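PDB 3BJK: acyl-CoA thioester hydrolase HI0827 from Haemophilus influenzae Rd KW20, which probably hydrolyses the thioester bond of acyl-coenzyme A substrates of broad range, including long-chain fatty acyl-CoA, as a hexameric hotdog-fold enzyme. Local coordinates for residues 12-23 with 72-83; 85-93 with 129-137. The protein carries 1 engineered substitution. All coordinates share one frame; numbering follows the deposited sequence.

Interaction 1 of 2, residues 12-23 with 72-83. With EDO (1,2-ethanediol), chain B.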
loop_
_atom_site.group_PDB
_atom_site.type_symbol
_atom_site.label_atom_id
_atom_site.label_comp_id
_atom_site.label_asym_id
_atom_site.label_seq_id
_atom_site.Cartn_x
_atom_site.Cartn_y
_atom_site.Cartn_z
ATOM N N SER C 12 3.018 15.071 27.216
ATOM C CA SER C 12 3.968 14.095 26.643
ATOM C C SER C 12 5.338 14.114 27.316
ATOM O O SER C 12 5.821 15.151 27.780
ATOM C CB SER C 12 4.138 14.290 25.116
ATOM O OG SER C 12 3.439 15.425 24.632
ATOM N N LYS C 13 5.958 12.947 27.371
ATOM C CA LYS C 13 7.367 12.847 27.755
ATOM C C LYS C 13 8.164 12.338 26.557
ATOM O O LYS C 13 7.731 11.406 25.846
ATOM C CB LYS C 13 7.563 11.871 28.907
ATOM C CG LYS C 13 6.989 12.305 30.219
ATOM C CD LYS C 13 7.581 11.462 31.359
ATOM C CE LYS C 13 6.827 11.682 32.676
ATOM N NZ LYS C 13 7.656 11.244 33.861
ATOM N N GLY C 14 9.334 12.934 26.359
ATOM C CA GLY C 14 10.245 12.471 25.340
ATOM C C GLY C 14 10.482 13.491 24.246
ATOM O O GLY C 14 9.944 14.591 24.265
ATOM N N VAL C 15 11.287 13.101 23.271
ATOM C CA VAL C 15 11.510 13.926 22.111
ATOM C C VAL C 15 10.555 13.488 21.013
ATOM O O VAL C 15 10.107 12.356 20.989
ATOM C CB VAL C 15 12.989 13.885 21.662
ATOM C CG1 VAL C 15 13.840 14.399 22.769
ATOM C CG2 VAL C 15 13.439 12.502 21.287
ATOM N N LEU C 16 10.251 14.380 20.093
ATOM C CA LEU C 16 9.316 14.047 19.043
ATOM C C LEU C 16 10.082 13.173 18.054
ATOM O O LEU C 16 11.126 13.556 17.551
ATOM C CB LEU C 16 8.744 15.266 18.361
ATOM C CG LEU C 16 7.768 14.986 17.193
ATOM C CD1 LEU C 16 6.451 14.503 17.699
ATOM C CD2 LEU C 16 7.559 16.265 16.484
ATOM N N LEU C 17 9.558 11.991 17.846
ATOM C CA LEU C 17 10.127 11.024 16.934
ATOM C C LEU C 17 9.530 11.108 15.519
ATOM O O LEU C 17 10.253 11.094 14.508
ATOM C CB LEU C 17 9.891 9.632 17.457
ATOM C CG LEU C 17 10.316 9.369 18.903
ATOM C CD1 LEU C 17 9.786 8.053 19.352
ATOM C CD2 LEU C 17 11.843 9.450 19.025
ATOM N N LEU C 18 8.196 11.175 15.479
ATOM C CA LEU C 18 7.449 11.065 14.256
ATOM C C LEU C 18 6.186 11.840 14.389
ATOM O O LEU C 18 5.641 11.929 15.476
ATOM C CB LEU C 18 6.990 9.653 13.963
ATOM C CG LEU C 18 7.919 8.519 13.560
ATOM C CD1 LEU C 18 7.023 7.305 13.292
ATOM C CD2 LEU C 18 8.713 8.873 12.352
ATOM N N ARG C 19 5.721 12.365 13.263
ATOM C CA ARG C 19 4.470 13.105 13.182
ATOM C C ARG C 19 3.835 12.883 11.807
ATOM O O ARG C 19 4.471 13.124 10.765
ATOM C CB ARG C 19 4.669 14.597 13.394
ATOM C CG ARG C 19 3.363 15.361 13.627
ATOM C CD ARG C 19 3.673 16.720 14.223
ATOM N NE ARG C 19 2.536 17.499 14.718
ATOM C CZ ARG C 19 1.956 18.537 14.129
ATOM N NH1 ARG C 19 2.298 18.955 12.920
ATOM N NH2 ARG C 19 0.969 19.162 14.757
ATOM N N THR C 20 2.564 12.516 11.818
ATOM C CA THR C 20 1.861 12.170 10.597
ATOM C C THR C 20 0.324 12.355 10.730
ATOM O O THR C 20 -0.164 12.700 11.773
ATOM C CB THR C 20 2.254 10.780 10.042
ATOM O OG1 THR C 20 1.860 10.707 8.685
ATOM C CG2 THR C 20 1.648 9.628 10.765
ATOM N N LEU C 21 -0.404 12.141 9.645
ATOM C CA LEU C 21 -1.857 12.214 9.658
ATOM C C LEU C 21 -2.425 10.795 9.522
ATOM O O LEU C 21 -1.995 10.023 8.660
ATOM C CB LEU C 21 -2.347 13.080 8.510
ATOM C CG LEU C 21 -3.830 13.469 8.670
ATOM C CD1 LEU C 21 -3.963 14.608 9.644
ATOM C CD2 LEU C 21 -4.463 13.827 7.359
ATOM N N ALA C 22 -3.419 10.469 10.340
ATOM C CA ALA C 22 -4.114 9.196 10.219
ATOM C C ALA C 22 -5.040 9.226 8.975
ATOM O O ALA C 22 -5.869 10.133 8.790
ATOM C CB ALA C 22 -4.860 8.869 11.469
ATOM N N MET C 23 -4.806 8.258 8.094
ATOM C CA MET C 23 -5.495 8.145 6.798
ATOM C C MET C 23 -6.504 6.964 6.696
ATOM O O MET C 23 -6.311 5.921 7.396
ATOM C CB MET C 23 -4.444 8.010 5.701
ATOM C CG MET C 23 -3.538 9.240 5.432
ATOM S SD MET C 23 -4.384 10.756 4.964
ATOM C CE MET C 23 -4.655 10.616 3.172
ATOM N N ILE C 72 -7.453 5.680 17.697
ATOM C CA ILE C 72 -7.138 6.805 16.806
ATOM C C ILE C 72 -8.154 6.910 15.695
ATOM O O ILE C 72 -8.615 5.916 15.176
ATOM C CB ILE C 72 -5.688 6.658 16.183
ATOM C CG1 ILE C 72 -4.632 6.644 17.259
ATOM C CG2 ILE C 72 -5.414 7.784 15.173
ATOM C CD1 ILE C 72 -3.275 6.404 16.773
ATOM N N SER C 73 -8.538 8.132 15.340
ATOM C CA SER C 73 -9.508 8.373 14.292
ATOM C C SER C 73 -8.837 8.863 13.010
ATOM O O SER C 73 -7.829 9.548 13.036
ATOM C CB SER C 73 -10.528 9.418 14.717
ATOM O OG SER C 73 -11.310 8.894 15.771
ATOM N N VAL C 74 -9.462 8.571 11.891
ATOM C CA VAL C 74 -9.071 9.185 10.612
ATOM C C VAL C 74 -9.037 10.721 10.724
ATOM O O VAL C 74 -9.972 11.342 11.218
ATOM C CB VAL C 74 -10.032 8.757 9.455
ATOM C CG1 VAL C 74 -9.727 9.510 8.177
ATOM C CG2 VAL C 74 -9.898 7.277 9.213
ATOM N N GLY C 75 -7.973 11.327 10.221
ATOM C CA GLY C 75 -7.876 12.779 10.253
ATOM C C GLY C 75 -7.191 13.343 11.503
ATOM O O GLY C 75 -6.891 14.537 11.510
ATOM N N ASP C 76 -6.959 12.512 12.537
ATOM C CA ASP C 76 -6.189 12.897 13.739
ATOM C C ASP C 76 -4.724 13.115 13.302
ATOM O O ASP C 76 -4.219 12.402 12.468
ATOM C CB ASP C 76 -6.150 11.744 14.791
ATOM C CG ASP C 76 -7.432 11.602 15.608
ATOM O OD1 ASP C 76 -8.371 12.415 15.476
ATOM O OD2 ASP C 76 -7.485 10.610 16.378
ATOM N N VAL C 77 -4.061 14.092 13.899
ATOM C CA VAL C 77 -2.615 14.233 13.791
ATOM C C VAL C 77 -2.047 13.278 14.821
ATOM O O VAL C 77 -2.519 13.264 15.957
ATOM C CB VAL C 77 -2.171 15.653 14.064
ATOM C CG1 VAL C 77 -0.647 15.739 14.123
ATOM C CG2 VAL C 77 -2.745 16.599 13.033
ATOM N N VAL C 78 -1.073 12.459 14.411
ATOM C CA VAL C 78 -0.494 11.429 15.255
ATOM C C VAL C 78 1.018 11.681 15.438
ATOM O O VAL C 78 1.761 11.738 14.443
ATOM C CB VAL C 78 -0.756 10.027 14.688
ATOM C CG1 VAL C 78 -0.135 8.905 15.589
ATOM C CG2 VAL C 78 -2.274 9.804 14.495
ATOM N N CYS C 79 1.430 11.877 16.699
ATOM C CA CYS C 79 2.842 12.090 17.110
ATOM C C CYS C 79 3.340 10.943 17.947
ATOM O O CYS C 79 2.583 10.456 18.804
ATOM C CB CYS C 79 2.971 13.322 17.991
ATOM S SG CYS C 79 2.449 14.811 17.210
ATOM N N CYS C 80 4.627 10.592 17.783
ATOM C CA CYS C 80 5.302 9.565 18.609
ATOM C C CYS C 80 6.460 10.234 19.328
ATOM O O CYS C 80 7.248 10.910 18.697
ATOM C CB CYS C 80 5.820 8.402 17.778
ATOM S SG CYS C 80 4.521 7.363 17.042
ATOM N N TYR C 81 6.477 10.118 20.651
ATOM C CA TYR C 81 7.538 10.664 21.485
ATOM C C TYR C 81 8.318 9.544 22.135
ATOM O O TYR C 81 7.759 8.497 22.520
ATOM C CB TYR C 81 6.987 11.570 22.562
ATOM C CG TYR C 81 6.332 12.809 22.074
ATOM C CD1 TYR C 81 4.975 12.808 21.732
ATOM C CD2 TYR C 81 7.051 14.006 21.953
ATOM C CE1 TYR C 81 4.365 13.933 21.289
ATOM C CE2 TYR C 81 6.442 15.138 21.490
ATOM C CZ TYR C 81 5.087 15.100 21.163
ATOM O OH TYR C 81 4.447 16.261 20.760
ATOM N N GLY C 82 9.620 9.763 22.241
ATOM C CA GLY C 82 10.531 8.758 22.733
ATOM C C GLY C 82 11.336 9.271 23.905
ATOM O O GLY C 82 11.757 10.424 23.917
ATOM N N GLN C 83 11.520 8.407 24.892
ATOM C CA GLN C 83 12.391 8.632 26.007
ATOM C C GLN C 83 13.314 7.403 26.153
ATOM O O GLN C 83 12.852 6.305 26.459
ATOM C CB GLN C 83 11.556 8.853 27.267
ATOM C CG GLN C 83 12.364 9.096 28.477
ATOM C CD GLN C 83 11.502 9.273 29.699
ATOM O OE1 GLN C 83 10.260 9.270 29.616
ATOM N NE2 GLN C 83 12.149 9.400 30.859
HETATM C C1 EDO B . 2.822 22.455 13.028
HETATM O O1 EDO B . 1.659 21.776 12.518
HETATM C C2 EDO B . 2.936 22.409 14.568
HETATM O O2 EDO B . 1.687 22.685 15.240
#

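Interaction 2 of 2, residues 85-93 with 129-137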
loop_
_atom_site.group_PDB
_atom_site.type_symbol
_atom_site.label_atom_id
_atom_site.label_comp_id
_atom_site.label_asym_id
_atom_site.label_seq_id
_atom_site.Cartn_x
_atom_site.Cartn_y
_atom_site.Cartn_z
ATOM N N LEU C 85 15.506 5.049 28.081
ATOM C CA LEU C 85 15.505 4.586 29.458
ATOM C C LEU C 85 16.851 4.005 29.910
ATOM O O LEU C 85 17.206 4.063 31.093
ATOM C CB LEU C 85 14.414 3.512 29.627
ATOM C CG LEU C 85 12.931 3.918 29.427
ATOM C CD1 LEU C 85 11.949 2.787 29.801
ATOM C CD2 LEU C 85 12.634 5.159 30.257
ATOM N N LYS C 86 17.598 3.456 28.959
ATOM C CA LYS C 86 18.772 2.653 29.233
ATOM C C LYS C 86 19.556 2.371 27.963
ATOM O O LYS C 86 18.988 2.104 26.909
ATOM C CB LYS C 86 18.361 1.331 29.896
ATOM C CG LYS C 86 19.474 0.599 30.527
ATOM C CD LYS C 86 19.043 -0.754 31.018
ATOM C CE LYS C 86 20.254 -1.592 31.296
ATOM N NZ LYS C 86 20.992 -1.088 32.479
ATOM N N VAL C 87 20.873 2.454 28.068
ATOM C CA VAL C 87 21.761 2.180 26.945
ATOM C C VAL C 87 22.798 1.158 27.426
ATOM O O VAL C 87 23.457 1.395 28.405
ATOM C CB VAL C 87 22.521 3.449 26.469
ATOM C CG1 VAL C 87 23.410 3.117 25.235
ATOM C CG2 VAL C 87 21.549 4.580 26.168
ATOM N N GLY C 88 22.933 0.040 26.726
ATOM C CA GLY C 88 23.889 -0.984 27.099
ATOM C C GLY C 88 25.130 -0.803 26.268
ATOM O O GLY C 88 25.357 0.240 25.653
ATOM N N ARG C 89 25.951 -1.835 26.240
ATOM C CA ARG C 89 27.054 -1.872 25.288
ATOM C C ARG C 89 26.553 -1.786 23.822
ATOM O O ARG C 89 27.138 -1.110 22.967
ATOM C CB ARG C 89 27.799 -3.168 25.566
ATOM C CG ARG C 89 29.072 -3.415 24.829
ATOM C CD ARG C 89 29.602 -4.743 25.377
ATOM N NE ARG C 89 30.634 -5.371 24.553
ATOM C CZ ARG C 89 31.000 -6.657 24.664
ATOM N NH1 ARG C 89 30.416 -7.479 25.570
ATOM N NH2 ARG C 89 31.971 -7.126 23.872
ATOM N N SER C 90 25.453 -2.469 23.546
ATOM C CA SER C 90 24.874 -2.513 22.219
ATOM C C SER C 90 23.364 -2.235 22.234
ATOM O O SER C 90 22.778 -1.840 21.214
ATOM C CB SER C 90 25.164 -3.883 21.587
ATOM O OG SER C 90 24.601 -4.957 22.365
ATOM N N SER C 91 22.722 -2.404 23.388
ATOM C CA SER C 91 21.230 -2.272 23.433
ATOM C C SER C 91 20.766 -0.839 23.800
ATOM O O SER C 91 21.471 -0.072 24.486
ATOM C CB SER C 91 20.631 -3.261 24.422
ATOM O OG SER C 91 21.127 -2.986 25.710
ATOM N N ILE C 92 19.578 -0.479 23.336
ATOM C CA ILE C 92 18.982 0.791 23.635
ATOM C C ILE C 92 17.511 0.541 23.953
ATOM O O ILE C 92 16.789 -0.011 23.131
ATOM C CB ILE C 92 19.058 1.715 22.404
ATOM C CG1 ILE C 92 20.507 1.886 21.994
ATOM C CG2 ILE C 92 18.472 3.068 22.698
ATOM C CD1 ILE C 92 20.690 2.199 20.615
ATOM N N LYS C 93 17.068 0.980 25.119
ATOM C CA LYS C 93 15.680 0.736 25.566
ATOM C C LYS C 93 14.969 2.101 25.482
ATOM O O LYS C 93 15.489 3.094 25.998
ATOM C CB LYS C 93 15.750 0.165 26.986
ATOM C CG LYS C 93 14.438 -0.185 27.697
ATOM C CD LYS C 93 14.729 -0.804 29.065
ATOM C CE LYS C 93 13.442 -1.247 29.736
ATOM N NZ LYS C 93 13.601 -1.641 31.155
ATOM N N ARG C 129 24.821 -8.197 12.788
ATOM C CA ARG C 129 25.458 -8.749 13.939
ATOM C C ARG C 129 25.749 -7.634 14.907
ATOM O O ARG C 129 26.131 -6.553 14.525
ATOM C CB ARG C 129 26.789 -9.406 13.560
ATOM C CG ARG C 129 26.733 -10.790 12.944
ATOM C CD ARG C 129 28.105 -11.450 13.161
ATOM N NE ARG C 129 28.709 -12.074 11.985
ATOM C CZ ARG C 129 29.115 -11.420 10.895
ATOM N NH1 ARG C 129 28.953 -10.095 10.775
ATOM N NH2 ARG C 129 29.671 -12.103 9.902
ATOM N N SER C 130 25.685 -7.976 16.181
ATOM C CA SER C 130 25.871 -7.032 17.271
ATOM C C SER C 130 27.128 -6.161 17.118
ATOM O O SER C 130 28.193 -6.626 16.697
ATOM C CB SER C 130 25.919 -7.802 18.600
ATOM O OG SER C 130 25.779 -6.924 19.667
ATOM N N ARG C 131 26.973 -4.875 17.443
ATOM C CA ARG C 131 28.100 -3.954 17.466
ATOM C C ARG C 131 28.019 -2.974 18.610
ATOM O O ARG C 131 26.943 -2.650 19.086
ATOM C CB ARG C 131 28.255 -3.218 16.127
ATOM C CG ARG C 131 27.132 -2.298 15.803
ATOM C CD ARG C 131 27.459 -1.280 14.663
ATOM N NE ARG C 131 26.270 -0.425 14.528
ATOM C CZ ARG C 131 26.129 0.819 15.012
ATOM N NH1 ARG C 131 27.099 1.456 15.644
ATOM N NH2 ARG C 131 24.976 1.436 14.864
ATOM N N THR C 132 29.184 -2.489 19.017
ATOM C CA THR C 132 29.317 -1.655 20.202
ATOM C C THR C 132 28.954 -0.223 19.879
ATOM O O THR C 132 29.482 0.348 18.954
ATOM C CB THR C 132 30.743 -1.688 20.719
ATOM O OG1 THR C 132 31.062 -3.037 21.108
ATOM C CG2 THR C 132 30.917 -0.749 21.916
ATOM N N ILE C 133 28.039 0.350 20.651
ATOM C CA ILE C 133 27.678 1.749 20.471
ATOM C C ILE C 133 28.900 2.629 20.748
ATOM O O ILE C 133 29.520 2.483 21.795
ATOM C CB ILE C 133 26.531 2.122 21.405
ATOM C CG1 ILE C 133 25.262 1.336 20.995
ATOM C CG2 ILE C 133 26.255 3.614 21.345
ATOM C CD1 ILE C 133 24.229 1.383 21.976
ATOM N N PRO C 134 29.251 3.537 19.803
ATOM C CA PRO C 134 30.407 4.399 20.027
ATOM C C PRO C 134 30.150 5.360 21.171
ATOM O O PRO C 134 29.134 6.042 21.187
ATOM C CB PRO C 134 30.582 5.160 18.693
ATOM C CG PRO C 134 29.302 5.109 18.036
ATOM C CD PRO C 134 28.608 3.829 18.509
ATOM N N ARG C 135 31.082 5.404 22.116
ATOM C CA ARG C 135 30.929 6.186 23.339
ATOM C C ARG C 135 31.654 7.524 23.247
ATOM O O ARG C 135 31.261 8.485 23.889
ATOM C CB ARG C 135 31.478 5.393 24.519
ATOM C CG ARG C 135 30.769 4.096 24.760
ATOM C CD ARG C 135 29.669 4.294 25.757
ATOM N NE ARG C 135 28.583 3.353 25.573
ATOM C CZ ARG C 135 27.534 3.273 26.382
ATOM N NH1 ARG C 135 27.398 4.093 27.424
ATOM N NH2 ARG C 135 26.591 2.380 26.124
ATOM N N GLU C 136 32.717 7.561 22.449
ATOM C CA GLU C 136 33.507 8.769 22.204
ATOM C C GLU C 136 32.911 9.632 21.064
ATOM O O GLU C 136 32.504 9.116 20.019
ATOM C CB GLU C 136 34.980 8.364 21.922
ATOM C CG GLU C 136 35.331 7.851 20.478
ATOM C CD GLU C 136 34.364 6.743 19.895
ATOM O OE1 GLU C 136 33.725 5.875 20.669
ATOM O OE2 GLU C 136 34.238 6.752 18.615
ATOM N N ASN C 137 32.873 10.947 21.296
ATOM C CA ASN C 137 32.323 11.939 20.364
ATOM C C ASN C 137 30.897 11.646 19.943
ATOM O O ASN C 137 30.538 11.885 18.784
ATOM C CB ASN C 137 33.183 12.084 19.083
ATOM C CG ASN C 137 34.676 12.057 19.345
ATOM O OD1 ASN C 137 35.157 12.380 20.439
ATOM N ND2 ASN C 137 35.426 11.662 18.325
HETATM O O HOH W 1 24.457 -7.741 21.882
#

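Interaction 1 of 2, residues 12-23 with 72-83
Leu16 swings CG away from its backbone N (chi1 178°) and Tyr81 CG lies anti to its carbonyl carbon, beside the backbone N (chi1 -65°); both torsions help bring Leu16 CD1 over one face of the phenol ring, 4.0 Å from the ring centroid. Ser12 CB covers the opposite face in a second CH-pi contact, 3.9 Å from the centroid, while Trp99 meets the same ring nearly at right angles. Leu16 and Tyr81 pair on two antiparallel neighbours of the hotdog sheet, strand 15-21, at its edge within the chain, and strand 77-87; Ser12 comes from the loop before the first. Regular pairing breaks at a classic beta bulge, where Leu17 and Leu18 both face Cys80: Leu17 N donates to Cys80 O at 2.7 Å, Leu18 N reaches that oxygen only weakly, and Cys80 N returns a bond to Leu18 O at 2.9 Å. Further on, Arg19 runs extended from CG to NE past Cys79, whose SG lies at the guanidinium edge, 3.7 Å from NE; Val77 CG1 lies over one guanidinium face. Arg19 NH1 also bonds O1 of an ethanediol, probably from the crystallisation liquor, at 2.9 Å. Beyond the strands, Ala22 closes the ladder on the type II turn Ser73-Asp76, its N bonding Asp76 O almost straight (179°) and its O accepting from Gly75 N at 2.8 Å. Asp76 OD1 forms a salt bridge with Lys102. Across the subunit interface, Arg19 NH1 bonds Leu17 O and NH2 forms a salt bridge with Glu52, both of a second subunit, which probably balances the guanidinium charge.

Interaction 2 of 2, residues 85-93 with 129-137
Ile133 reaches into the turn between strands 77-87 and 91-101, and its side chain meets that turn atom by atom. CB lies 3.6 Å from Arg89 O, and CG1, set anti to the carbonyl carbon (chi1 -66°), passes the same oxygen and continues toward Ser90 O. At the tip, CD1 comes 3.6 Å from Ser90 O, touches Val87 CG1 and meets Ile92 CG1 at 3.8 Å, so the methyl lies against side chains from both strands of the hairpin. The backbone of Ile133 is fixed at the turn by its N, which donates to Arg89 O at 2.9 Å, nearly in line with the carbonyl bond. In the hotdog fold this hairpin joins two neighbouring strands of the antiparallel sheet, and the loop 129-137 crosses its end on the way from strand 111-123 to helix 139-148. Arg135, bent at chi2 (-93°), runs alongside Val87, the two side chains pointing opposite ways, and puts NH2 3.4 Å from Val87 CG1, with Gly88 O at the guanidinium edge; Leu141 and Leu145 of helix 139-148 touch the same arginine. Earlier in the loop, a water joins two hydroxyls, 2.8 Å from Ser90 OG and 2.7 Å from Ser130 OG.

In the fold
Both segments of interaction 1 precede those of interaction 2, and the two sites, with centres about 26 Å apart, flank the middle of the chain from opposite directions. Strand 77-87 serves both: its larger first part pairs with strand 15-21 in interaction 1, and its last residues enter the hairpin to strand 91-101 that the loop 129-137 covers in interaction 2. One antiparallel hotdog sheet therefore carries both contacts. Their surroundings differ. The 12-23/72-83 pairing borders a second and a third subunit of the hexamer, whereas 85-93/129-137 lies at the surface, touched by no other chain of the assembly, and ties the segment before helix 139-148 to the sheet.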